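Local coordinates for BlEst2 (Bacillus licheniformis, PDB 6WPX), which probably hydrolyses ester bonds as a lipase or esterase of the alpha/beta-hydrolase clan, its C-terminal domain having an autoinhibitory effect, at residues A[142-154]-A[227-241]. Sequence-based numbering, arbitrary orientation.
Sequences ITLGTPHHGSQLA and FGENDGAVTEKNARL
The beta turn Pro147 to Gly150 sits on the backbone of Asn238 and Ala239, where His149 N donates to Asn238 O (3.0 Å). Asn238 answers with its side chain: ND2 reaches Gly150 O at 3.0 Å from above that carbonyl plane, so two bonds pin the turn. The His148 ring is clamped. Leu241 CG lies over the centre of one face, 3.6 Å from the centroid, and Thr146 CG2 covers the opposite face. At the ring edge NE2 shares a hydrogen bond with Thr143 OG1 (2.9 Å). With an alanine here, Leu241 is likely to lose the flat surface it packs on, and Thr143 OG1 its ring partner. His149 holds its CG beside the backbone N (chi1 -59°), which takes NE2 to Arg240 O for a weak bond. Gln152 CG lies over the centre of the Phe227 ring, and the bend at chi2 (94°) turns the amide back toward Thr235 and Asn238. Two waters tie this amide to 227-241: one joins OE1 to Thr235 N, the other joins NE2 to Thr235 OG1 and, weakly, to Asn238 OD1. Val234 CG1 packs on Pro147 CB (3.8 Å). Asp231 OD1 accepts from Ala233 N and Val234 N, an Asx turn and an Asx motif, while OD2 bonds to His254. The Asp-His pair beside the loop after strand 138-144 is consistent with the acid and histidine of an alpha/beta-hydrolase catalytic triad.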
# COMPACT_ATOMS: atom_id res chain seq x y z
N ILE A 142 -10.23 -9.72 -13.46
CA ILE A 142 -8.91 -9.21 -13.76
C ILE A 142 -8.66 -8.07 -12.76
O ILE A 142 -9.43 -7.12 -12.69
CB ILE A 142 -8.78 -8.77 -15.23
CG1 ILE A 142 -9.08 -9.96 -16.18
CG2 ILE A 142 -7.40 -8.10 -15.50
CD1 ILE A 142 -9.59 -9.54 -17.50
N THR A 143 -7.60 -8.17 -11.98
CA THR A 143 -7.26 -7.14 -11.01
C THR A 143 -6.03 -6.38 -11.50
O THR A 143 -5.09 -6.99 -12.00
CB THR A 143 -7.11 -7.69 -9.59
OG1 THR A 143 -5.88 -8.40 -9.45
CG2 THR A 143 -8.31 -8.53 -9.14
N LEU A 144 -6.05 -5.04 -11.36
CA LEU A 144 -4.98 -4.15 -11.78
C LEU A 144 -4.42 -3.47 -10.53
O LEU A 144 -5.11 -2.66 -9.91
CB LEU A 144 -5.52 -3.07 -12.75
CG LEU A 144 -6.42 -3.54 -13.95
CD1 LEU A 144 -6.92 -2.34 -14.77
CD2 LEU A 144 -5.68 -4.52 -14.83
N GLY A 145 -3.17 -3.79 -10.20
CA GLY A 145 -2.48 -3.23 -9.04
C GLY A 145 -3.25 -3.36 -7.76
O GLY A 145 -3.33 -2.41 -6.97
N THR A 146 -3.88 -4.53 -7.55
CA THR A 146 -4.68 -4.75 -6.36
C THR A 146 -3.80 -5.26 -5.23
O THR A 146 -3.17 -6.30 -5.40
CB THR A 146 -5.83 -5.75 -6.63
OG1 THR A 146 -6.76 -5.14 -7.54
CG2 THR A 146 -6.55 -6.16 -5.32
N PRO A 147 -3.80 -4.60 -4.05
CA PRO A 147 -3.03 -5.14 -2.92
C PRO A 147 -3.74 -6.33 -2.27
O PRO A 147 -4.23 -6.23 -1.14
CB PRO A 147 -2.88 -3.95 -1.98
CG PRO A 147 -4.13 -3.11 -2.23
CD PRO A 147 -4.54 -3.37 -3.67
N HIS A 148 -3.77 -7.49 -2.97
CA HIS A 148 -4.39 -8.71 -2.43
C HIS A 148 -3.73 -9.14 -1.09
O HIS A 148 -4.39 -9.79 -0.29
CB HIS A 148 -4.31 -9.87 -3.43
CG HIS A 148 -5.15 -9.64 -4.65
ND1 HIS A 148 -6.53 -9.66 -4.60
CD2 HIS A 148 -4.76 -9.40 -5.93
CE1 HIS A 148 -6.94 -9.48 -5.84
NE2 HIS A 148 -5.90 -9.31 -6.68
N HIS A 149 -2.44 -8.79 -0.87
CA HIS A 149 -1.75 -9.14 0.38
C HIS A 149 -1.57 -7.91 1.28
O HIS A 149 -0.82 -7.96 2.24
CB HIS A 149 -0.41 -9.89 0.12
CG HIS A 149 -0.58 -11.16 -0.66
ND1 HIS A 149 -0.70 -12.39 -0.03
CD2 HIS A 149 -0.73 -11.34 -1.98
CE1 HIS A 149 -0.86 -13.28 -0.99
NE2 HIS A 149 -0.90 -12.70 -2.18
N GLY A 150 -2.26 -6.83 0.97
CA GLY A 150 -2.18 -5.62 1.76
C GLY A 150 -1.17 -4.60 1.28
O GLY A 150 -0.34 -4.86 0.40
N SER A 151 -1.25 -3.43 1.88
CA SER A 151 -0.41 -2.30 1.58
C SER A 151 0.50 -1.96 2.76
O SER A 151 -0.00 -1.69 3.87
CB SER A 151 -1.29 -1.10 1.24
OG SER A 151 -0.49 0.06 1.22
N GLN A 152 1.83 -1.98 2.54
CA GLN A 152 2.81 -1.59 3.58
C GLN A 152 2.68 -0.08 3.89
O GLN A 152 3.03 0.36 4.97
CB GLN A 152 4.26 -1.95 3.20
CG GLN A 152 4.49 -3.48 3.05
CD GLN A 152 4.34 -3.92 1.59
OE1 GLN A 152 3.59 -3.32 0.80
NE2 GLN A 152 5.02 -5.01 1.23
N LEU A 153 2.13 0.68 2.93
CA LEU A 153 1.86 2.10 3.12
C LEU A 153 0.66 2.28 4.06
O LEU A 153 0.65 3.20 4.87
CB LEU A 153 1.63 2.79 1.78
CG LEU A 153 2.91 2.96 0.94
CD1 LEU A 153 2.56 3.38 -0.50
CD2 LEU A 153 3.86 4.01 1.60
N ALA A 154 -0.35 1.36 3.98
CA ALA A 154 -1.45 1.39 4.93
C ALA A 154 -0.91 1.01 6.31
O ALA A 154 -1.31 1.63 7.28
CB ALA A 154 -2.57 0.43 4.50
N PHE A 227 10.82 -3.14 0.20
CA PHE A 227 10.16 -4.45 0.18
C PHE A 227 10.37 -5.19 -1.14
O PHE A 227 10.55 -6.39 -1.12
CB PHE A 227 8.66 -4.30 0.50
CG PHE A 227 8.38 -3.62 1.82
CD1 PHE A 227 8.32 -4.34 3.01
CD2 PHE A 227 8.16 -2.24 1.87
CE1 PHE A 227 8.06 -3.71 4.23
CE2 PHE A 227 7.90 -1.61 3.09
CZ PHE A 227 7.84 -2.34 4.26
N GLY A 228 10.36 -4.46 -2.26
CA GLY A 228 10.59 -5.05 -3.58
C GLY A 228 9.99 -4.22 -4.70
O GLY A 228 9.55 -3.10 -4.47
N GLU A 229 9.95 -4.80 -5.92
CA GLU A 229 9.36 -4.17 -7.11
C GLU A 229 7.93 -3.72 -6.80
O GLU A 229 7.19 -4.43 -6.13
CB GLU A 229 9.38 -5.15 -8.31
CG GLU A 229 10.77 -5.53 -8.81
CD GLU A 229 11.80 -4.43 -9.03
OE1 GLU A 229 12.69 -4.31 -8.17
OE2 GLU A 229 11.73 -3.72 -10.06
N ASN A 230 7.57 -2.53 -7.24
CA ASN A 230 6.29 -1.99 -6.89
C ASN A 230 5.89 -0.92 -7.89
O ASN A 230 6.71 -0.50 -8.70
CB ASN A 230 6.37 -1.41 -5.43
CG ASN A 230 7.20 -0.17 -5.34
OD1 ASN A 230 6.69 0.93 -5.55
ND2 ASN A 230 8.50 -0.30 -5.10
N ASP A 231 4.64 -0.47 -7.83
CA ASP A 231 4.15 0.53 -8.78
C ASP A 231 3.97 1.91 -8.09
O ASP A 231 3.24 2.76 -8.61
CB ASP A 231 2.82 0.06 -9.41
CG ASP A 231 1.64 0.01 -8.45
OD1 ASP A 231 1.80 0.39 -7.26
OD2 ASP A 231 0.54 -0.36 -8.88
N GLY A 232 4.61 2.10 -6.93
CA GLY A 232 4.48 3.34 -6.16
C GLY A 232 3.43 3.24 -5.07
O GLY A 232 3.43 4.04 -4.13
N ALA A 233 2.53 2.23 -5.16
CA ALA A 233 1.49 2.07 -4.13
C ALA A 233 1.36 0.64 -3.67
O ALA A 233 0.90 0.41 -2.57
CB ALA A 233 0.15 2.57 -4.67
N VAL A 234 1.67 -0.32 -4.55
CA VAL A 234 1.48 -1.74 -4.23
C VAL A 234 2.71 -2.48 -4.72
O VAL A 234 3.17 -2.21 -5.83
CB VAL A 234 0.18 -2.32 -4.89
CG1 VAL A 234 -0.04 -3.77 -4.48
CG2 VAL A 234 -1.06 -1.47 -4.55
N THR A 235 3.21 -3.44 -3.92
CA THR A 235 4.35 -4.27 -4.36
C THR A 235 3.86 -5.37 -5.30
O THR A 235 2.74 -5.84 -5.15
CB THR A 235 5.13 -4.85 -3.19
OG1 THR A 235 4.30 -5.81 -2.54
CG2 THR A 235 5.62 -3.76 -2.19
N GLU A 236 4.71 -5.78 -6.25
CA GLU A 236 4.34 -6.82 -7.21
C GLU A 236 3.90 -8.09 -6.44
O GLU A 236 2.88 -8.69 -6.77
CB GLU A 236 5.52 -7.09 -8.17
CG GLU A 236 5.30 -8.27 -9.09
CD GLU A 236 5.68 -9.64 -8.56
OE1 GLU A 236 5.16 -10.65 -9.09
OE2 GLU A 236 6.48 -9.72 -7.61
N LYS A 237 4.67 -8.50 -5.41
CA LYS A 237 4.32 -9.69 -4.62
C LYS A 237 2.94 -9.56 -3.94
O LYS A 237 2.20 -10.54 -3.88
CB LYS A 237 5.42 -10.06 -3.61
CG LYS A 237 6.64 -10.72 -4.28
CD LYS A 237 6.37 -12.17 -4.74
CE LYS A 237 7.17 -12.54 -5.97
NZ LYS A 237 6.69 -13.81 -6.57
N ASN A 238 2.59 -8.35 -3.46
CA ASN A 238 1.31 -8.16 -2.80
C ASN A 238 0.16 -7.95 -3.77
O ASN A 238 -0.97 -7.95 -3.33
CB ASN A 238 1.39 -7.03 -1.76
CG ASN A 238 2.19 -7.40 -0.53
OD1 ASN A 238 2.96 -8.36 -0.53
ND2 ASN A 238 1.99 -6.70 0.55
N ALA A 239 0.44 -7.83 -5.08
CA ALA A 239 -0.58 -7.66 -6.12
C ALA A 239 -1.05 -9.00 -6.71
O ALA A 239 -1.90 -9.04 -7.61
CB ALA A 239 -0.06 -6.76 -7.23
N ARG A 240 -0.51 -10.12 -6.17
CA ARG A 240 -0.78 -11.46 -6.71
C ARG A 240 -1.73 -12.30 -5.86
O ARG A 240 -1.92 -12.00 -4.68
CB ARG A 240 0.55 -12.25 -6.88
CG ARG A 240 1.63 -11.53 -7.66
CD ARG A 240 1.09 -10.91 -8.94
NE ARG A 240 2.16 -10.42 -9.79
CZ ARG A 240 2.02 -10.09 -11.06
NH1 ARG A 240 0.83 -10.19 -11.65
NH2 ARG A 240 3.06 -9.65 -11.75
N LEU A 241 -2.30 -13.35 -6.49
CA LEU A 241 -3.13 -14.36 -5.85
C LEU A 241 -2.51 -15.73 -6.17
O LEU A 241 -2.06 -15.95 -7.31
CB LEU A 241 -4.60 -14.31 -6.30
CG LEU A 241 -5.42 -13.10 -5.84
CD1 LEU A 241 -6.74 -13.04 -6.60
CD2 LEU A 241 -5.70 -13.16 -4.34
O HOH W 1 -3.35 -7.09 -9.17
O HOH W 2 1.85 -3.69 -1.36
O HOH W 3 -0.81 1.67 -0.84
O HOH W 4 5.70 -7.11 -0.58